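Local atomic coordinates of Lmo0131 protein (Listeria monocytogenes, PDB entry 4Q6J), a protein that is of unknown function but, as an EAL-domain protein with a TIM-barrel-like fold, probably hydrolyses cyclic di-GMP. Residues S162-A165 against Y166-S169; I92-P95 against A96-A100. One frame throughout, in Å; residues are numbered along the deposited sequence.

Contact 1 (S162-A165 against Y166-S169)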
loop_
_atom_site.group_PDB
_atom_site.type_symbol
_atom_site.label_atom_id
_atom_site.label_comp_id
_atom_site.label_asym_id
_atom_site.label_seq_id
_atom_site.Cartn_x
_atom_site.Cartn_y
_atom_site.Cartn_z
ATOM N N SER B 162 6.333 4.244 -8.118
ATOM C CA SER B 162 6.842 3.844 -9.424
ATOM C C SER B 162 6.978 5.045 -10.354
ATOM O O SER B 162 6.439 5.049 -11.460
ATOM C CB SER B 162 5.928 2.791 -10.055
ATOM O OG SER B 162 6.335 1.482 -9.696
ATOM N N SER B 163 7.701 6.062 -9.897
ATOM C CA SER B 163 7.847 7.294 -10.651
ATOM C C SER B 163 8.585 7.051 -11.958
ATOM O O SER B 163 8.332 7.699 -12.949
ATOM C CB SER B 163 8.582 8.337 -9.804
ATOM O OG SER B 163 7.884 8.562 -8.608
ATOM N N LEU B 164 9.553 6.162 -11.928
ATOM C CA LEU B 164 10.309 5.857 -13.133
ATOM C C LEU B 164 9.485 5.215 -14.238
ATOM O O LEU B 164 9.734 5.453 -15.400
ATOM C CB LEU B 164 11.557 5.037 -12.823
ATOM C CG LEU B 164 12.711 5.922 -12.382
ATOM C CD1 LEU B 164 13.953 5.073 -12.184
ATOM C CD2 LEU B 164 13.003 7.036 -13.361
ATOM N N ALA B 165 8.532 4.369 -13.852
ATOM C CA ALA B 165 7.647 3.705 -14.806
ATOM C C ALA B 165 6.635 4.677 -15.397
ATOM O O ALA B 165 6.322 4.612 -16.576
ATOM C CB ALA B 165 6.947 2.578 -14.168
ATOM N N TYR B 166 6.115 5.569 -14.568
ATOM C CA TYR B 166 5.322 6.675 -15.072
ATOM C C TYR B 166 6.084 7.458 -16.127
ATOM O O TYR B 166 5.583 7.760 -17.211
ATOM C CB TYR B 166 4.937 7.604 -13.932
ATOM C CG TYR B 166 3.710 7.143 -13.217
ATOM C CD1 TYR B 166 3.782 6.215 -12.194
ATOM C CD2 TYR B 166 2.468 7.625 -13.564
ATOM C CE1 TYR B 166 2.625 5.791 -11.529
ATOM C CE2 TYR B 166 1.311 7.201 -12.919
ATOM C CZ TYR B 166 1.382 6.287 -11.908
ATOM O OH TYR B 166 0.219 5.886 -11.263
ATOM N N LEU B 167 7.316 7.785 -15.796
ATOM C CA LEU B 167 8.164 8.534 -16.691
ATOM C C LEU B 167 8.412 7.807 -17.996
ATOM O O LEU B 167 8.409 8.410 -19.053
ATOM C CB LEU B 167 9.497 8.812 -15.999
ATOM C CG LEU B 167 10.327 9.877 -16.677
ATOM C CD1 LEU B 167 9.512 11.104 -17.006
ATOM C CD2 LEU B 167 11.413 10.239 -15.733
ATOM N N ARG B 168 8.635 6.499 -17.902
ATOM C CA ARG B 168 8.892 5.653 -19.050
ATOM C C ARG B 168 7.675 5.507 -19.956
ATOM O O ARG B 168 7.783 5.674 -21.159
ATOM C CB ARG B 168 9.320 4.274 -18.564
ATOM C CG ARG B 168 9.331 3.241 -19.639
ATOM C CD ARG B 168 9.576 1.855 -19.094
ATOM N NE ARG B 168 9.947 0.950 -20.177
ATOM C CZ ARG B 168 10.472 -0.258 -20.016
ATOM N NH1 ARG B 168 10.707 -0.746 -18.812
ATOM N NH2 ARG B 168 10.767 -0.961 -21.075
ATOM N N SER B 169 6.509 5.234 -19.374
ATOM C CA SER B 169 5.376 4.785 -20.162
ATOM C C SER B 169 4.171 5.735 -20.299
ATOM O O SER B 169 3.152 5.360 -20.887
ATOM C CB SER B 169 4.935 3.415 -19.668
ATOM O OG SER B 169 6.055 2.555 -19.567
#

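Contact 2 (I92-P95 against A96-A100)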
loop_
_atom_site.group_PDB
_atom_site.type_symbol
_atom_site.label_atom_id
_atom_site.label_comp_id
_atom_site.label_asym_id
_atom_site.label_seq_id
_atom_site.Cartn_x
_atom_site.Cartn_y
_atom_site.Cartn_z
ATOM N N ILE B 92 -4.449 21.338 -13.306
ATOM C CA ILE B 92 -5.428 20.684 -12.443
ATOM C C ILE B 92 -4.930 19.305 -12.045
ATOM O O ILE B 92 -4.324 18.596 -12.845
ATOM C CB ILE B 92 -6.825 20.527 -13.098
ATOM C CG1 ILE B 92 -6.749 19.669 -14.350
ATOM C CG2 ILE B 92 -7.434 21.883 -13.423
ATOM C CD1 ILE B 92 -8.040 19.661 -15.122
ATOM N N ASN B 93 -5.195 18.942 -10.799
ATOM C CA ASN B 93 -4.789 17.661 -10.277
ATOM C C ASN B 93 -5.816 16.630 -10.634
ATOM O O ASN B 93 -6.986 16.764 -10.275
ATOM C CB ASN B 93 -4.648 17.748 -8.762
ATOM C CG ASN B 93 -3.503 18.621 -8.354
ATOM O OD1 ASN B 93 -2.575 18.843 -9.129
ATOM N ND2 ASN B 93 -3.558 19.138 -7.155
ATOM N N ILE B 94 -5.394 15.606 -11.355
ATOM C CA ILE B 94 -6.283 14.508 -11.657
ATOM C C ILE B 94 -5.623 13.231 -11.184
ATOM O O ILE B 94 -4.521 12.903 -11.598
ATOM C CB ILE B 94 -6.562 14.401 -13.144
ATOM C CG1 ILE B 94 -7.217 15.690 -13.634
ATOM C CG2 ILE B 94 -7.483 13.225 -13.424
ATOM C CD1 ILE B 94 -7.433 15.723 -15.088
ATOM N N PRO B 95 -6.281 12.525 -10.273
ATOM C CA PRO B 95 -5.812 11.243 -9.746
ATOM C C PRO B 95 -5.541 10.234 -10.851
ATOM O O PRO B 95 -6.258 10.202 -11.848
ATOM C CB PRO B 95 -7.000 10.767 -8.911
ATOM C CG PRO B 95 -7.732 11.989 -8.549
ATOM C CD PRO B 95 -7.578 12.915 -9.707
ATOM N N ALA B 96 -4.515 9.415 -10.657
ATOM C CA ALA B 96 -4.154 8.396 -11.626
ATOM C C ALA B 96 -5.353 7.533 -12.083
ATOM O O ALA B 96 -5.489 7.255 -13.255
ATOM C CB ALA B 96 -3.029 7.543 -11.082
ATOM N N HIS B 97 -6.194 7.119 -11.137
ATOM C CA HIS B 97 -7.462 6.416 -11.418
ATOM C C HIS B 97 -8.318 7.082 -12.498
ATOM O O HIS B 97 -8.841 6.421 -13.388
ATOM C CB HIS B 97 -8.296 6.268 -10.125
ATOM C CG HIS B 97 -9.749 5.933 -10.358
ATOM N ND1 HIS B 97 -10.190 4.651 -10.622
ATOM C CD2 HIS B 97 -10.855 6.714 -10.356
ATOM C CE1 HIS B 97 -11.500 4.663 -10.788
ATOM N NE2 HIS B 97 -11.931 5.900 -10.631
ATOM N N TYR B 98 -8.470 8.397 -12.381
ATOM C CA TYR B 98 -9.231 9.198 -13.341
ATOM C C TYR B 98 -8.529 9.306 -14.709
ATOM O O TYR B 98 -9.168 9.246 -15.736
ATOM C CB TYR B 98 -9.447 10.594 -12.784
ATOM C CG TYR B 98 -10.756 10.770 -12.099
ATOM C CD1 TYR B 98 -11.848 11.264 -12.779
ATOM C CD2 TYR B 98 -10.913 10.437 -10.774
ATOM C CE1 TYR B 98 -13.056 11.413 -12.164
ATOM C CE2 TYR B 98 -12.125 10.588 -10.143
ATOM C CZ TYR B 98 -13.192 11.074 -10.855
ATOM O OH TYR B 98 -14.411 11.219 -10.264
ATOM N N VAL B 99 -7.206 9.454 -14.705
ATOM C CA VAL B 99 -6.457 9.493 -15.948
ATOM C C VAL B 99 -6.589 8.168 -16.714
ATOM O O VAL B 99 -6.625 8.142 -17.943
ATOM C CB VAL B 99 -4.974 9.887 -15.716
ATOM C CG1 VAL B 99 -4.182 9.792 -17.012
ATOM C CG2 VAL B 99 -4.876 11.305 -15.130
ATOM N N ALA B 100 -6.709 7.076 -15.969
ATOM C CA ALA B 100 -6.777 5.752 -16.570
ATOM C C ALA B 100 -8.195 5.347 -16.938
ATOM O O ALA B 100 -8.407 4.268 -17.483
ATOM C CB ALA B 100 -6.165 4.721 -15.651
#

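Contact 1 (S162-A165 against Y166-S169)
Tyr-166, Leu-167, Arg-168 and Ser-169 each donate their backbone N-H to the carbonyl four residues back, on Ser-162, Ser-163, Leu-164 and Ala-165 in turn, the regular i to i+4 pattern of an alpha-helix. The first of these bonds, Tyr-166 N to Ser-162 O, is the longest of the four at 3.2 Å yet nearly straight at 172°, with the donor in the carbonyl plane. The same oxygen also meets the ring of Tyr-166: CD1 lies 3.0 Å from Ser-162 O, which sits at the ring edge near its plane. A first torsion of -84° sets CG opposite the carbonyl carbon and carries the ring back toward the start of the helix. Ser-162 holds the N-cap position but makes no capping bond with its own side chain; its OG bonds instead to Gly-160 N of the second subunit. This helix, 163-169, is the connection of a beta-alpha-beta unit between the parallel strands 151-154 and 174-177 of the EAL domain. Tyr-166 and Ser-163 pack on Met-154 of the first of these strands, and Arg-129 joins them by a cation-pi contact with Tyr-166 and a hydrogen bond to Ser-163 OG, which Gly-158 N also reaches. One turn apart, Leu-164 CD2 and Leu-167 CD2 approach to 4.3 Å, a loose apolar contact. Arg-168 shares only its base with the preceding turn, CB lying 3.4 Å from Leu-164 O. Its chain runs extended as far as NE, and the guanidinium group reaches the second subunit, where Asp-188 forms a salt bridge with NE and the carbonyls of Ser-180 and Ala-183 accept from NH1 and NH2.

Contact 2 (I92-P95 against A96-A100)
Ile-94 and Pro-95 end a parallel strand of the EAL-domain barrel and run straight into the short helix 96-99, a strand-to-helix junction with Pro-95 at the N-cap position. The backbone of Ile-94 pairs with Glu-125 and Ile-127 of the neighbouring strand 122-127, and its side chain touches Ile-124. Across the junction Ile-94 works through one methyl group, CG2, the branch placed opposite the backbone N. That methyl is pressed closely against Tyr-98 CB, at 3.3 Å, and also meets Val-99 CG2 at 3.7 Å; the isoleucine side chain crosses both partners at about a right angle. Pro-95 lies alongside Tyr-98, pointing the same way, its CG 4.2 Å from the ring atom CD2. The Tyr-98 ring, in turn, makes an edge-to-face contact with Tyr-104. One carbonyl oxygen fastens the first turn of the helix: Pro-95 O accepts a weak, strongly bent bond from Tyr-98 N and a much straighter one from Val-99 N, 3.1 Å long with an angle of 160° at the hydrogen and its donor in the carbonyl plane.

From the N terminus, the chain first reaches contact 2, where strand 89-95 turns into helix 96-99. It then passes through helix 102-115, strand 122-127, helix 136-146 and strand 151-154 before contact 1 forms within helix 163-169. The two contacts are therefore in series: neither encloses or crosses the other, and contact 2 closes a single turn, contact 1 nearly two. Contact 2 ties a barrel strand to the short helix after it, while contact 1 lies within the helix that links strands 151-154 and 174-177. Their centres lie about 15 Å apart, yet the two meet, with Tyr-166 OH packed 3.7 Å from Ala-96 CB.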